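PDB 3DWC: metallocarboxypeptidase from Trypanosoma cruzi, which probably removes single amino acids from the C-terminus of peptides with broad specificity, proline excepted, as a metal-dependent carboxypeptidase of the M32 family. Local coordinates for residues B[223-229]-B[272-276]; B[299-303]-B[462-467]. All blocks are in the same frame, centred on the assembly; numbering follows the deposited sequence.

Contact 1 of 2, residues B[223-229]-B[272-276]; sequences WKFDFDG and AKYEQ. With GLY (glycine), chain O.
Gln276, in the last turn of helix 259-276, uses both ends of its amide to hold the backbone of the loop 223-229. Gln276 OE1 accepts from Asp226 N at 3.1 Å, a nearly straight bond (164°) that lies in the carbonyl plane on a lone pair. Gln276 NE2 returns a bond of 3.1 Å to Asp226 O, almost within its own amide plane, and adds a weak one to Gly229 O. Asp226 O also takes Gly229 N, the bond that closes the type I turn 226-229, and Asp226 OD1 accepts from Asp228 N in an Asx turn. OD2 of Asp226 pairs with Lys37 of the second subunit.

Lys273 supplies the other polar link. Its chain is bent at chi2 and chi3, which brings Lys273 NZ to Lys224 O, a weak hydrogen bond of 3.0 Å. Lys224, at positive phi, is the C-prime residue of the Schellman motif that ends helix 209-222. At the far end of its side chain, Lys224 NZ comes within 3.1 Å of N of the bound glycine, which is hydrogen-bonded to Asp454.

Packing centres on the Phe225 ring, whose CG stands anti to the backbone N. Ala272 CB makes an apolar contact at the ring edge, 3.6 Å from Phe225 CE1, while Gln276 NE2 lies over one face near the rim, the amide and ring planes only 22° apart. The ring of Trp223 approaches Lys273 CG obliquely.

With both backbone groups of Asp226 engaged by one amide, much as a neighbouring strand would engage them, the loop is fixed to the end of the helix that carries the cobalt-binding histidines. Lys273 probably also places positive charge just beyond the C-terminal end of helix 209-222.

Contact 2 of 2, residues B[299-303]-B[462-467]; sequences GQSLF and QNEKIW
Gln300 and Gln462 meet in a buried contact between helices 294-309 and 456-467, and their side chains run past each other in opposite directions. OE1 of Gln300 takes two hydrogen bonds, from Gln462 NE2 at 3.1 Å and from Trp467 NE1 at 3.0 Å. The donors arrive from opposite faces of the Gln300 amide: Gln462 NE2 stands above the carbonyl plane, and the indole N-H is tilted from it, with the ring almost perpendicular to the amide (86°). A bend at chi2 turns the Gln300 chain toward this pair of donors. Its own NE2 bonds back to Val296 O and packs on Ile466 CG2, so both ends of the buried amide are satisfied.

Gln462 reaches across with its chain extended beyond CG. Besides the bond to Gln300, its NE2 donates to a water that in turn donates to Gln300 O, at 2.7 Å, giving the two glutamines a second, bridged link.

Phe303, one turn beyond Gln300, lies against the CG and the amide of Gln462. CG of Gln462 sits over one face of the ring, near the rim, and Gln462 OE1 comes within 3.4 Å of Phe303 CE2, the ring and amide planes inclined by 34°. Leu433 and Met434 of helix 421-441 also pack on this ring.

The short segments run nearly antiparallel, at 153°, with axes 12.5 Å apart, a spacing bridged by long side chains. In the helical M32 carboxypeptidase fold, this buried polar junction joins helix 456-467 to the helix bearing Glu298, the glutamate ligand of the cobalt site.

Overall arrangement
The centres of contact 1 and contact 2 lie 13 Å apart, and the two touch directly. Tyr274 of segment 272-276 packs against contact 2: Tyr274 CD1 is 3.5 Å from Trp467 CD1, and Tyr274 CD2 is 3.5 Å from Gln300 CG. Lys273 CB meets Trp467 CH2 at 3.5 Å. Helices 259-276 and 294-309, consecutive in the chain, supply His267, His271 and Glu298 to the cobalt ion, which is about 9 Å from the side chain of Gln300. The predicted catalytic Glu268 lies about 6 Å from Ala272, side chain to side chain. Contact 1 also extends toward the bound glycine and alanine through Lys224.

Contact 1 of 2, residues B[223-229]-B[272-276]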
ATOM      1  N   TRP B 223      -1.220  -4.874  25.158  1.00 27.73           N
ATOM      2  CA  TRP B 223      -1.060  -6.214  24.558  1.00 28.60           C
ATOM      3  C   TRP B 223       0.326  -6.486  23.926  1.00 28.38           C
ATOM      4  O   TRP B 223       0.537  -7.503  23.261  1.00 27.41           O
ATOM      5  CB  TRP B 223      -2.180  -6.489  23.539  1.00 28.45           C
ATOM      6  CG  TRP B 223      -3.257  -7.317  24.118  1.00 28.72           C
ATOM      7  CD1 TRP B 223      -3.427  -8.650  23.967  1.00 29.22           C
ATOM      8  CD2 TRP B 223      -4.384  -6.854  24.867  1.00 31.17           C
ATOM      9  NE1 TRP B 223      -4.567  -9.064  24.608  1.00 29.71           N
ATOM     10  CE2 TRP B 223      -5.173  -7.974  25.169  1.00 29.20           C
ATOM     11  CE3 TRP B 223      -4.805  -5.597  25.304  1.00 28.69           C
ATOM     12  CZ2 TRP B 223      -6.304  -7.887  25.913  1.00 27.60           C
ATOM     13  CZ3 TRP B 223      -5.935  -5.526  26.057  1.00 29.59           C
ATOM     14  CH2 TRP B 223      -6.683  -6.655  26.342  1.00 27.81           C
ATOM     15  N   LYS B 224       1.238  -5.540  24.102  1.00 29.85           N
ATOM     16  CA  LYS B 224       2.603  -5.598  23.582  1.00 29.98           C
ATOM     17  C   LYS B 224       2.636  -5.777  22.076  1.00 29.69           C
ATOM     18  O   LYS B 224       3.521  -6.402  21.531  1.00 28.29           O
ATOM     19  CB  LYS B 224       3.411  -6.627  24.364  1.00 31.40           C
ATOM     20  CG  LYS B 224       3.174  -6.450  25.850  1.00 31.79           C
ATOM     21  CD  LYS B 224       4.106  -7.212  26.683  1.00 32.29           C
ATOM     22  CE  LYS B 224       3.646  -7.194  28.162  1.00 35.45           C
ATOM     23  NZ  LYS B 224       3.785  -5.840  28.914  1.00 36.33           N
ATOM     24  N   PHE B 225       1.665  -5.175  21.383  1.00 30.29           N
ATOM     25  CA  PHE B 225       1.761  -5.020  19.927  1.00 30.79           C
ATOM     26  C   PHE B 225       3.126  -4.388  19.520  1.00 31.44           C
ATOM     27  O   PHE B 225       3.605  -3.355  20.039  1.00 30.90           O
ATOM     28  CB  PHE B 225       0.555  -4.240  19.390  1.00 31.96           C
ATOM     29  CG  PHE B 225       0.446  -4.199  17.879  1.00 31.21           C
ATOM     30  CD1 PHE B 225      -0.324  -5.111  17.192  1.00 33.48           C
ATOM     31  CD2 PHE B 225       1.030  -3.183  17.160  1.00 34.70           C
ATOM     32  CE1 PHE B 225      -0.437  -5.030  15.831  1.00 35.66           C
ATOM     33  CE2 PHE B 225       0.939  -3.120  15.816  1.00 32.14           C
ATOM     34  CZ  PHE B 225       0.208  -4.032  15.137  1.00 33.36           C
ATOM     35  N   ASP B 226       3.798  -5.058  18.602  1.00 31.08           N
ATOM     36  CA  ASP B 226       5.026  -4.500  18.065  1.00 31.15           C
ATOM     37  C   ASP B 226       4.724  -3.461  16.956  1.00 30.92           C
ATOM     38  O   ASP B 226       4.374  -3.821  15.843  1.00 31.75           O
ATOM     39  CB  ASP B 226       5.884  -5.628  17.513  1.00 31.29           C
ATOM     40  CG  ASP B 226       7.245  -5.147  17.011  1.00 32.15           C
ATOM     41  OD1 ASP B 226       7.598  -3.948  17.176  1.00 32.04           O
ATOM     42  OD2 ASP B 226       7.937  -6.006  16.445  1.00 36.32           O
ATOM     43  N   PHE B 227       4.823  -2.180  17.280  1.00 30.83           N
ATOM     44  CA  PHE B 227       4.537  -1.110  16.309  1.00 30.60           C
ATOM     45  C   PHE B 227       5.658  -0.883  15.292  1.00 30.33           C
ATOM     46  O   PHE B 227       5.502  -0.146  14.349  1.00 29.86           O
ATOM     47  CB  PHE B 227       4.239   0.185  17.035  1.00 31.83           C
ATOM     48  CG  PHE B 227       2.785   0.288  17.533  1.00 31.92           C
ATOM     49  CD1 PHE B 227       2.472   0.131  18.863  1.00 32.61           C
ATOM     50  CD2 PHE B 227       1.774   0.514  16.642  1.00 32.94           C
ATOM     51  CE1 PHE B 227       1.170   0.238  19.300  1.00 30.45           C
ATOM     52  CE2 PHE B 227       0.482   0.644  17.056  1.00 33.58           C
ATOM     53  CZ  PHE B 227       0.178   0.499  18.390  1.00 33.58           C
ATOM     54  N   ASP B 228       6.804  -1.521  15.488  1.00 31.00           N
ATOM     55  CA  ASP B 228       7.826  -1.521  14.459  1.00 31.17           C
ATOM     56  C   ASP B 228       7.589  -2.641  13.441  1.00 30.64           C
ATOM     57  O   ASP B 228       8.377  -2.801  12.509  1.00 29.65           O
ATOM     58  CB  ASP B 228       9.209  -1.667  15.090  1.00 31.56           C
ATOM     59  CG  ASP B 228       9.667  -0.383  15.761  1.00 33.68           C
ATOM     60  OD1 ASP B 228      10.249  -0.477  16.820  1.00 41.39           O
ATOM     61  OD2 ASP B 228       9.438   0.716  15.240  1.00 38.37           O
ATOM     62  N   GLY B 229       6.520  -3.406  13.641  1.00 29.90           N
ATOM     63  CA  GLY B 229       6.150  -4.480  12.751  1.00 30.28           C
ATOM     64  C   GLY B 229       4.654  -4.524  12.484  1.00 29.72           C
ATOM     65  O   GLY B 229       4.088  -5.579  12.246  1.00 29.88           O
ATOM     66  N   ALA B 272      -3.793 -10.064  15.657  1.00 33.01           N
ATOM     67  CA  ALA B 272      -2.458  -9.562  15.340  1.00 31.90           C
ATOM     68  C   ALA B 272      -1.359 -10.266  16.092  1.00 31.47           C
ATOM     69  O   ALA B 272      -0.277 -10.533  15.528  1.00 30.47           O
ATOM     70  CB  ALA B 272      -2.371  -8.043  15.614  1.00 32.73           C
ATOM     71  N   LYS B 273      -1.597 -10.541  17.365  1.00 30.86           N
ATOM     72  CA  LYS B 273      -0.554 -11.180  18.190  1.00 30.23           C
ATOM     73  C   LYS B 273      -0.261 -12.563  17.653  1.00 29.91           C
ATOM     74  O   LYS B 273       0.882 -13.022  17.670  1.00 30.81           O
ATOM     75  CB  LYS B 273      -1.001 -11.281  19.649  1.00 30.89           C
ATOM     76  CG  LYS B 273      -1.120  -9.907  20.412  1.00 30.04           C
ATOM     77  CD  LYS B 273       0.228  -9.171  20.543  1.00 29.05           C
ATOM     78  CE  LYS B 273       1.202  -9.905  21.516  1.00 28.72           C
ATOM     79  NZ  LYS B 273       2.516  -9.209  21.603  1.00 27.00           N
ATOM     80  N   TYR B 274      -1.281 -13.241  17.160  1.00 29.61           N
ATOM     81  CA  TYR B 274      -1.077 -14.543  16.542  1.00 30.62           C
ATOM     82  C   TYR B 274      -0.201 -14.401  15.290  1.00 31.29           C
ATOM     83  O   TYR B 274       0.858 -15.066  15.173  1.00 30.78           O
ATOM     84  CB  TYR B 274      -2.425 -15.195  16.240  1.00 29.99           C
ATOM     85  CG  TYR B 274      -2.468 -16.670  15.873  1.00 29.58           C
ATOM     86  CD1 TYR B 274      -1.354 -17.501  15.917  1.00 29.00           C
ATOM     87  CD2 TYR B 274      -3.664 -17.235  15.518  1.00 26.19           C
ATOM     88  CE1 TYR B 274      -1.480 -18.912  15.587  1.00 28.18           C
ATOM     89  CE2 TYR B 274      -3.786 -18.597  15.166  1.00 27.39           C
ATOM     90  CZ  TYR B 274      -2.686 -19.420  15.224  1.00 27.21           C
ATOM     91  OH  TYR B 274      -2.838 -20.745  14.911  1.00 29.29           O
ATOM     92  N   GLU B 275      -0.614 -13.500  14.393  1.00 32.14           N
ATOM     93  CA  GLU B 275       0.125 -13.230  13.158  1.00 32.43           C
ATOM     94  C   GLU B 275       1.583 -12.796  13.413  1.00 33.64           C
ATOM     95  O   GLU B 275       2.504 -13.313  12.745  1.00 35.21           O
ATOM     96  CB  GLU B 275      -0.638 -12.217  12.287  1.00 32.82           C
ATOM     97  CG  GLU B 275      -1.987 -12.761  11.764  1.00 33.62           C
ATOM     98  CD  GLU B 275      -1.799 -13.909  10.767  1.00 38.23           C
ATOM     99  OE1 GLU B 275      -2.589 -14.880  10.741  1.00 42.71           O
ATOM    100  OE2 GLU B 275      -0.830 -13.851  10.005  1.00 35.43           O
ATOM    101  N   GLN B 276       1.822 -11.919  14.406  1.00 33.77           N
ATOM    102  CA  GLN B 276       3.159 -11.371  14.648  1.00 33.21           C
ATOM    103  C   GLN B 276       4.091 -12.374  15.270  1.00 33.72           C
ATOM    104  O   GLN B 276       5.321 -12.171  15.254  1.00 33.00           O
ATOM    105  CB  GLN B 276       3.124 -10.139  15.604  1.00 33.81           C
ATOM    106  CG  GLN B 276       2.502  -8.893  14.995  1.00 33.08           C
ATOM    107  CD  GLN B 276       2.825  -7.633  15.772  1.00 33.45           C
ATOM    108  OE1 GLN B 276       2.904  -7.631  17.037  1.00 33.44           O
ATOM    109  NE2 GLN B 276       3.089  -6.551  15.019  1.00 30.36           N
TER
HETATM  110  N   GLY O 701       3.420  -7.780  31.256  1.00 38.66           N
HETATM  111  CA  GLY O 701       4.870  -7.573  31.521  1.00 40.51           C
HETATM  112  C   GLY O 701       5.774  -8.762  31.249  1.00 40.64           C
HETATM  113  O   GLY O 701       6.572  -8.748  30.292  1.00 40.56           O

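Contact 2 of 2, residues B[299-303]-B[462-467]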
ATOM      1  N   GLY B 299     -10.279 -17.738  18.136  1.00 31.94           N
ATOM      2  CA  GLY B 299      -9.959 -18.052  19.517  1.00 31.12           C
ATOM      3  C   GLY B 299      -8.959 -17.105  20.159  1.00 31.27           C
ATOM      4  O   GLY B 299      -9.032 -16.802  21.367  1.00 32.64           O
ATOM      5  N   GLN B 300      -7.998 -16.654  19.376  1.00 30.46           N
ATOM      6  CA  GLN B 300      -7.098 -15.608  19.796  1.00 30.05           C
ATOM      7  C   GLN B 300      -7.741 -14.220  19.873  1.00 29.13           C
ATOM      8  O   GLN B 300      -7.481 -13.467  20.814  1.00 31.29           O
ATOM      9  CB  GLN B 300      -5.873 -15.592  18.883  1.00 30.72           C
ATOM     10  CG  GLN B 300      -5.156 -16.965  18.724  1.00 30.38           C
ATOM     11  CD  GLN B 300      -5.032 -17.792  19.981  1.00 28.22           C
ATOM     12  OE1 GLN B 300      -4.277 -17.457  20.904  1.00 27.70           O
ATOM     13  NE2 GLN B 300      -5.807 -18.875  20.046  1.00 28.12           N
ATOM     14  N   SER B 301      -8.564 -13.837  18.914  1.00 29.23           N
ATOM     15  CA  SER B 301      -9.206 -12.533  19.018  1.00 28.31           C
ATOM     16  C   SER B 301     -10.122 -12.479  20.244  1.00 27.06           C
ATOM     17  O   SER B 301     -10.215 -11.462  20.976  1.00 25.58           O
ATOM     18  CB  SER B 301      -9.988 -12.260  17.747  1.00 28.76           C
ATOM     19  OG  SER B 301     -10.845 -13.343  17.504  1.00 31.52           O
ATOM     20  N   LEU B 302     -10.857 -13.556  20.442  1.00 27.02           N
ATOM     21  CA  LEU B 302     -11.859 -13.611  21.517  1.00 27.28           C
ATOM     22  C   LEU B 302     -11.270 -13.885  22.882  1.00 27.29           C
ATOM     23  O   LEU B 302     -11.832 -13.515  23.912  1.00 28.00           O
ATOM     24  CB  LEU B 302     -12.968 -14.594  21.174  1.00 27.35           C
ATOM     25  CG  LEU B 302     -13.810 -14.177  19.964  1.00 28.10           C
ATOM     26  CD1 LEU B 302     -14.791 -15.293  19.595  1.00 27.28           C
ATOM     27  CD2 LEU B 302     -14.549 -12.884  20.184  1.00 25.57           C
ATOM     28  N   PHE B 303     -10.128 -14.505  22.916  1.00 28.23           N
ATOM     29  CA  PHE B 303      -9.371 -14.562  24.156  1.00 28.40           C
ATOM     30  C   PHE B 303      -9.051 -13.139  24.656  1.00 29.67           C
ATOM     31  O   PHE B 303      -9.282 -12.793  25.829  1.00 28.40           O
ATOM     32  CB  PHE B 303      -8.108 -15.362  23.904  1.00 29.01           C
ATOM     33  CG  PHE B 303      -7.346 -15.684  25.146  1.00 28.59           C
ATOM     34  CD1 PHE B 303      -7.538 -16.870  25.796  1.00 28.27           C
ATOM     35  CD2 PHE B 303      -6.430 -14.779  25.649  1.00 28.05           C
ATOM     36  CE1 PHE B 303      -6.807 -17.177  26.948  1.00 28.11           C
ATOM     37  CE2 PHE B 303      -5.648 -15.082  26.774  1.00 29.21           C
ATOM     38  CZ  PHE B 303      -5.859 -16.286  27.438  1.00 28.68           C
ATOM     39  N   GLN B 462       0.011 -18.063  25.771  1.00 30.32           N
ATOM     40  CA  GLN B 462      -0.607 -18.102  24.408  1.00 31.54           C
ATOM     41  C   GLN B 462       0.439 -18.388  23.308  1.00 31.52           C
ATOM     42  O   GLN B 462       0.188 -19.113  22.342  1.00 30.43           O
ATOM     43  CB  GLN B 462      -1.271 -16.788  24.069  1.00 32.84           C
ATOM     44  CG  GLN B 462      -2.618 -16.544  24.734  1.00 32.98           C
ATOM     45  CD  GLN B 462      -3.261 -15.294  24.265  1.00 31.29           C
ATOM     46  OE1 GLN B 462      -3.026 -14.199  24.843  1.00 30.22           O
ATOM     47  NE2 GLN B 462      -4.154 -15.415  23.230  1.00 30.17           N
ATOM     48  N   ASN B 463       1.618 -17.816  23.498  1.00 31.91           N
ATOM     49  CA  ASN B 463       2.672 -17.914  22.528  1.00 31.83           C
ATOM     50  C   ASN B 463       3.187 -19.323  22.534  1.00 32.11           C
ATOM     51  O   ASN B 463       3.357 -19.922  21.469  1.00 33.17           O
ATOM     52  CB  ASN B 463       3.753 -16.885  22.837  1.00 32.00           C
ATOM     53  CG  ASN B 463       4.864 -16.802  21.751  1.00 33.94           C
ATOM     54  OD1 ASN B 463       4.609 -16.860  20.555  1.00 36.05           O
ATOM     55  ND2 ASN B 463       6.097 -16.635  22.205  1.00 36.27           N
ATOM     56  N   GLU B 464       3.424 -19.857  23.727  1.00 31.72           N
ATOM     57  CA  GLU B 464       3.903 -21.206  23.889  1.00 32.86           C
ATOM     58  C   GLU B 464       2.886 -22.215  23.384  1.00 31.10           C
ATOM     59  O   GLU B 464       3.242 -23.162  22.702  1.00 31.75           O
ATOM     60  CB  GLU B 464       4.292 -21.524  25.375  1.00 31.57           C
ATOM     61  CG  GLU B 464       3.924 -23.008  25.823  1.00 35.08           C
ATOM     62  CD  GLU B 464       3.920 -23.210  27.342  1.00 40.77           C
ATOM     63  OE1 GLU B 464       4.954 -22.830  27.970  1.00 50.48           O
ATOM     64  OE2 GLU B 464       2.913 -23.779  27.913  1.00 49.62           O
ATOM     65  N   LYS B 465       1.645 -22.056  23.795  1.00 30.44           N
ATOM     66  CA  LYS B 465       0.631 -23.071  23.530  1.00 31.35           C
ATOM     67  C   LYS B 465       0.113 -23.083  22.109  1.00 29.91           C
ATOM     68  O   LYS B 465      -0.221 -24.147  21.580  1.00 28.97           O
ATOM     69  CB  LYS B 465      -0.568 -22.945  24.495  1.00 31.08           C
ATOM     70  CG  LYS B 465      -0.223 -23.339  25.902  1.00 32.92           C
ATOM     71  CD  LYS B 465      -1.361 -22.992  26.904  1.00 31.19           C
ATOM     72  CE  LYS B 465      -0.955 -23.430  28.303  1.00 30.11           C
ATOM     73  NZ  LYS B 465      -0.633 -24.923  28.399  1.00 29.06           N
ATOM     74  N   ILE B 466       0.037 -21.909  21.506  1.00 29.19           N
ATOM     75  CA  ILE B 466      -0.606 -21.769  20.240  1.00 29.24           C
ATOM     76  C   ILE B 466       0.305 -21.120  19.211  1.00 29.26           C
ATOM     77  O   ILE B 466       0.598 -21.734  18.182  1.00 29.45           O
ATOM     78  CB  ILE B 466      -1.918 -20.951  20.325  1.00 29.99           C
ATOM     79  CG1 ILE B 466      -2.885 -21.579  21.347  1.00 29.71           C
ATOM     80  CG2 ILE B 466      -2.532 -20.841  18.930  1.00 27.51           C
ATOM     81  CD1 ILE B 466      -3.308 -23.029  21.013  1.00 28.33           C
ATOM     82  N   TRP B 467       0.724 -19.881  19.458  1.00 28.85           N
ATOM     83  CA  TRP B 467       1.277 -19.072  18.358  1.00 28.87           C
ATOM     84  C   TRP B 467       2.520 -19.686  17.757  1.00 28.35           C
ATOM     85  O   TRP B 467       2.659 -19.713  16.559  1.00 29.42           O
ATOM     86  CB  TRP B 467       1.492 -17.587  18.709  1.00 28.69           C
ATOM     87  CG  TRP B 467       0.380 -16.890  19.414  1.00 27.42           C
ATOM     88  CD1 TRP B 467      -0.944 -17.173  19.342  1.00 29.84           C
ATOM     89  CD2 TRP B 467       0.499 -15.745  20.252  1.00 26.26           C
ATOM     90  NE1 TRP B 467      -1.667 -16.279  20.108  1.00 29.98           N
ATOM     91  CE2 TRP B 467      -0.786 -15.408  20.697  1.00 28.21           C
ATOM     92  CE3 TRP B 467       1.586 -14.994  20.711  1.00 29.47           C
ATOM     93  CZ2 TRP B 467      -1.019 -14.347  21.560  1.00 29.18           C
ATOM     94  CZ3 TRP B 467       1.351 -13.955  21.607  1.00 27.41           C
ATOM     95  CH2 TRP B 467       0.073 -13.650  22.018  1.00 29.58           C
TER
HETATM   96  O   HOH W   1      -4.851 -13.110  21.348  1.00 12.11           O